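Local coordinates for 2-dehydropantoate 2-reductase (Porphyromonas gingivalis, PDB 2QYT), which probably catalyses the NADPH-dependent reduction of ketopantoate to pantoate, a step on the way to pantothenate, at residues I198-M203 with Q254-K259. Residues are numbered along the deposited sequence; the frame is centred on the assembly and turned at random.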
loop_
_atom_site.group_PDB
_atom_site.type_symbol
_atom_site.label_atom_id
_atom_site.label_comp_id
_atom_site.label_asym_id
_atom_site.label_seq_id
_atom_site.Cartn_x
_atom_site.Cartn_y
_atom_site.Cartn_z
ATOM N N ILE A 198 -0.305 2.882 -9.508
ATOM C CA ILE A 198 -1.448 2.520 -8.695
ATOM C C ILE A 198 -2.493 1.663 -9.430
ATOM O O ILE A 198 -2.976 0.672 -8.860
ATOM C CB ILE A 198 -2.150 3.783 -8.164
ATOM C CG1 ILE A 198 -1.184 4.617 -7.322
ATOM C CG2 ILE A 198 -3.415 3.428 -7.354
ATOM C CD1 ILE A 198 -1.131 4.209 -5.978
HETATM N N MSE A 199 -2.928 2.078 -10.621
HETATM C CA MSE A 199 -3.870 1.239 -11.386
HETATM C C MSE A 199 -3.192 -0.057 -11.802
HETATM O O MSE A 199 -3.797 -1.121 -11.736
HETATM C CB MSE A 199 -4.506 1.969 -12.583
HETATM C CG MSE A 199 -3.574 2.421 -13.706
HETATM SE SE MSE A 199 -4.480 2.638 -15.454
HETATM C CE MSE A 199 -3.865 1.034 -16.313
ATOM N N LYS A 200 -1.924 0.032 -12.203
ATOM C CA LYS A 200 -1.191 -1.162 -12.614
ATOM C C LYS A 200 -1.163 -2.228 -11.510
ATOM O O LYS A 200 -1.494 -3.389 -11.763
ATOM C CB LYS A 200 0.221 -0.813 -13.122
ATOM C CG LYS A 200 0.897 -1.902 -13.946
ATOM C CD LYS A 200 2.409 -1.661 -14.051
ATOM C CE LYS A 200 3.181 -2.197 -12.826
ATOM N NZ LYS A 200 4.157 -1.212 -12.262
ATOM N N LYS A 201 -0.819 -1.816 -10.284
ATOM C CA LYS A 201 -0.856 -2.702 -9.121
ATOM C C LYS A 201 -2.259 -3.283 -8.890
ATOM O O LYS A 201 -2.404 -4.495 -8.707
ATOM C CB LYS A 201 -0.382 -1.949 -7.865
ATOM C CG LYS A 201 -0.536 -2.705 -6.547
ATOM C CD LYS A 201 0.762 -3.314 -6.093
ATOM C CE LYS A 201 0.550 -4.529 -5.199
ATOM N NZ LYS A 201 0.372 -4.074 -3.814
ATOM N N PHE A 202 -3.276 -2.424 -8.895
ATOM C CA PHE A 202 -4.646 -2.841 -8.590
ATOM C C PHE A 202 -5.242 -3.825 -9.621
ATOM O O PHE A 202 -5.928 -4.773 -9.264
ATOM C CB PHE A 202 -5.589 -1.635 -8.407
ATOM C CG PHE A 202 -7.020 -2.041 -8.186
ATOM C CD1 PHE A 202 -7.465 -2.407 -6.899
ATOM C CD2 PHE A 202 -7.906 -2.121 -9.258
ATOM C CE1 PHE A 202 -8.771 -2.809 -6.671
ATOM C CE2 PHE A 202 -9.213 -2.547 -9.061
ATOM C CZ PHE A 202 -9.653 -2.886 -7.766
HETATM N N MSE A 203 -5.001 -3.567 -10.899
HETATM C CA MSE A 203 -5.482 -4.434 -11.976
HETATM C C MSE A 203 -4.935 -5.862 -11.839
HETATM O O MSE A 203 -5.709 -6.819 -11.892
HETATM C CB MSE A 203 -5.136 -3.840 -13.333
HETATM C CG MSE A 203 -5.967 -2.634 -13.733
HETATM SE SE MSE A 203 -5.272 -1.786 -15.377
HETATM C CE MSE A 203 -3.393 -2.231 -15.180
ATOM N N GLN A 254 -1.578 -6.926 -22.275
ATOM C CA GLN A 254 -0.407 -7.754 -22.557
ATOM C C GLN A 254 0.682 -7.643 -21.482
ATOM O O GLN A 254 1.223 -8.654 -21.029
ATOM C CB GLN A 254 0.165 -7.418 -23.944
ATOM C CG GLN A 254 -0.837 -7.548 -25.104
ATOM C CD GLN A 254 -1.492 -8.928 -25.191
ATOM O OE1 GLN A 254 -0.838 -9.954 -24.993
ATOM N NE2 GLN A 254 -2.792 -8.954 -25.488
ATOM N N GLN A 255 0.993 -6.409 -21.084
ATOM C CA GLN A 255 1.987 -6.126 -20.048
ATOM C C GLN A 255 1.609 -6.834 -18.747
ATOM O O GLN A 255 2.450 -7.505 -18.138
ATOM C CB GLN A 255 2.090 -4.616 -19.816
ATOM C CG GLN A 255 3.421 -4.128 -19.274
ATOM C CD GLN A 255 3.528 -2.610 -19.300
ATOM O OE1 GLN A 255 2.977 -1.908 -18.436
ATOM N NE2 GLN A 255 4.244 -2.094 -20.295
ATOM N N LEU A 256 0.344 -6.676 -18.343
ATOM C CA LEU A 256 -0.227 -7.400 -17.209
ATOM C C LEU A 256 -0.189 -8.916 -17.400
ATOM O O LEU A 256 0.194 -9.650 -16.485
ATOM C CB LEU A 256 -1.677 -6.958 -16.937
ATOM C CG LEU A 256 -2.083 -5.535 -16.523
ATOM C CD1 LEU A 256 -3.575 -5.504 -16.200
ATOM C CD2 LEU A 256 -1.264 -4.995 -15.369
ATOM N N LEU A 257 -0.593 -9.366 -18.591
ATOM C CA LEU A 257 -0.667 -10.793 -18.926
ATOM C C LEU A 257 0.651 -11.535 -18.678
ATOM O O LEU A 257 0.667 -12.572 -18.011
ATOM C CB LEU A 257 -1.094 -10.985 -20.393
ATOM C CG LEU A 257 -1.818 -12.233 -20.933
ATOM C CD1 LEU A 257 -1.401 -12.447 -22.392
ATOM C CD2 LEU A 257 -1.600 -13.523 -20.131
ATOM N N ASP A 258 1.748 -11.003 -19.216
ATOM C CA ASP A 258 3.035 -11.693 -19.167
ATOM C C ASP A 258 3.583 -11.846 -17.745
ATOM O O ASP A 258 4.145 -12.891 -17.403
ATOM C CB ASP A 258 4.054 -11.001 -20.071
ATOM C CG ASP A 258 5.108 -11.953 -20.577
ATOM O OD1 ASP A 258 6.271 -11.833 -20.141
ATOM O OD2 ASP A 258 4.768 -12.836 -21.395
ATOM N N LYS A 259 3.403 -10.804 -16.929
ATOM C CA LYS A 259 3.793 -10.801 -15.511
ATOM C C LYS A 259 3.170 -11.961 -14.708
ATOM O O LYS A 259 3.819 -12.534 -13.819
ATOM C CB LYS A 259 3.460 -9.441 -14.870
ATOM C CG LYS A 259 4.094 -9.187 -13.495
ATOM C CD LYS A 259 5.610 -8.972 -13.574
ATOM C CE LYS A 259 6.316 -9.372 -12.276
ATOM N NZ LYS A 259 7.788 -9.192 -12.373
#
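L256 reaches from its helix into the angle between M203 and K200, one turn apart on the other helix, and carries most of the apolar contact. Branched and buried, it offers two methyls, CD1 and CD2, that can meet both residues at once. M203 crosses the leucine at about a right angle, its methyl against the isopropyl fork: CE of M203 is 3.4 Å from CD1 of L256 and 3.5 Å from CD2, a tight fit. The bend at chi3 (-30°) turns CE of M203 back toward CB, itself 3.7 Å from CD1 of L256. Methionine's unbranched, flexible chain, here with selenium in place of sulfur, can fold its methyl this way.

The lysine adds its aliphatic part. CG of K200 lies 4.0 Å from CD2 of L256; CD comes within 4.4 Å of OE1 of Q255, a loose contact. Lysine methylenes suit this partly exposed place by packing on the leucine, and an exposed glutamine suits the edge.

Helix 227-244 also packs here: V237 touches M203 and L234 touches L256. No hydrogen bond links the segments, whose axes cross at -49° and 11.0 Å apart, a side-chain-mediated helix-helix packing within the all-helical C-terminal domain of ketopantoate reductases.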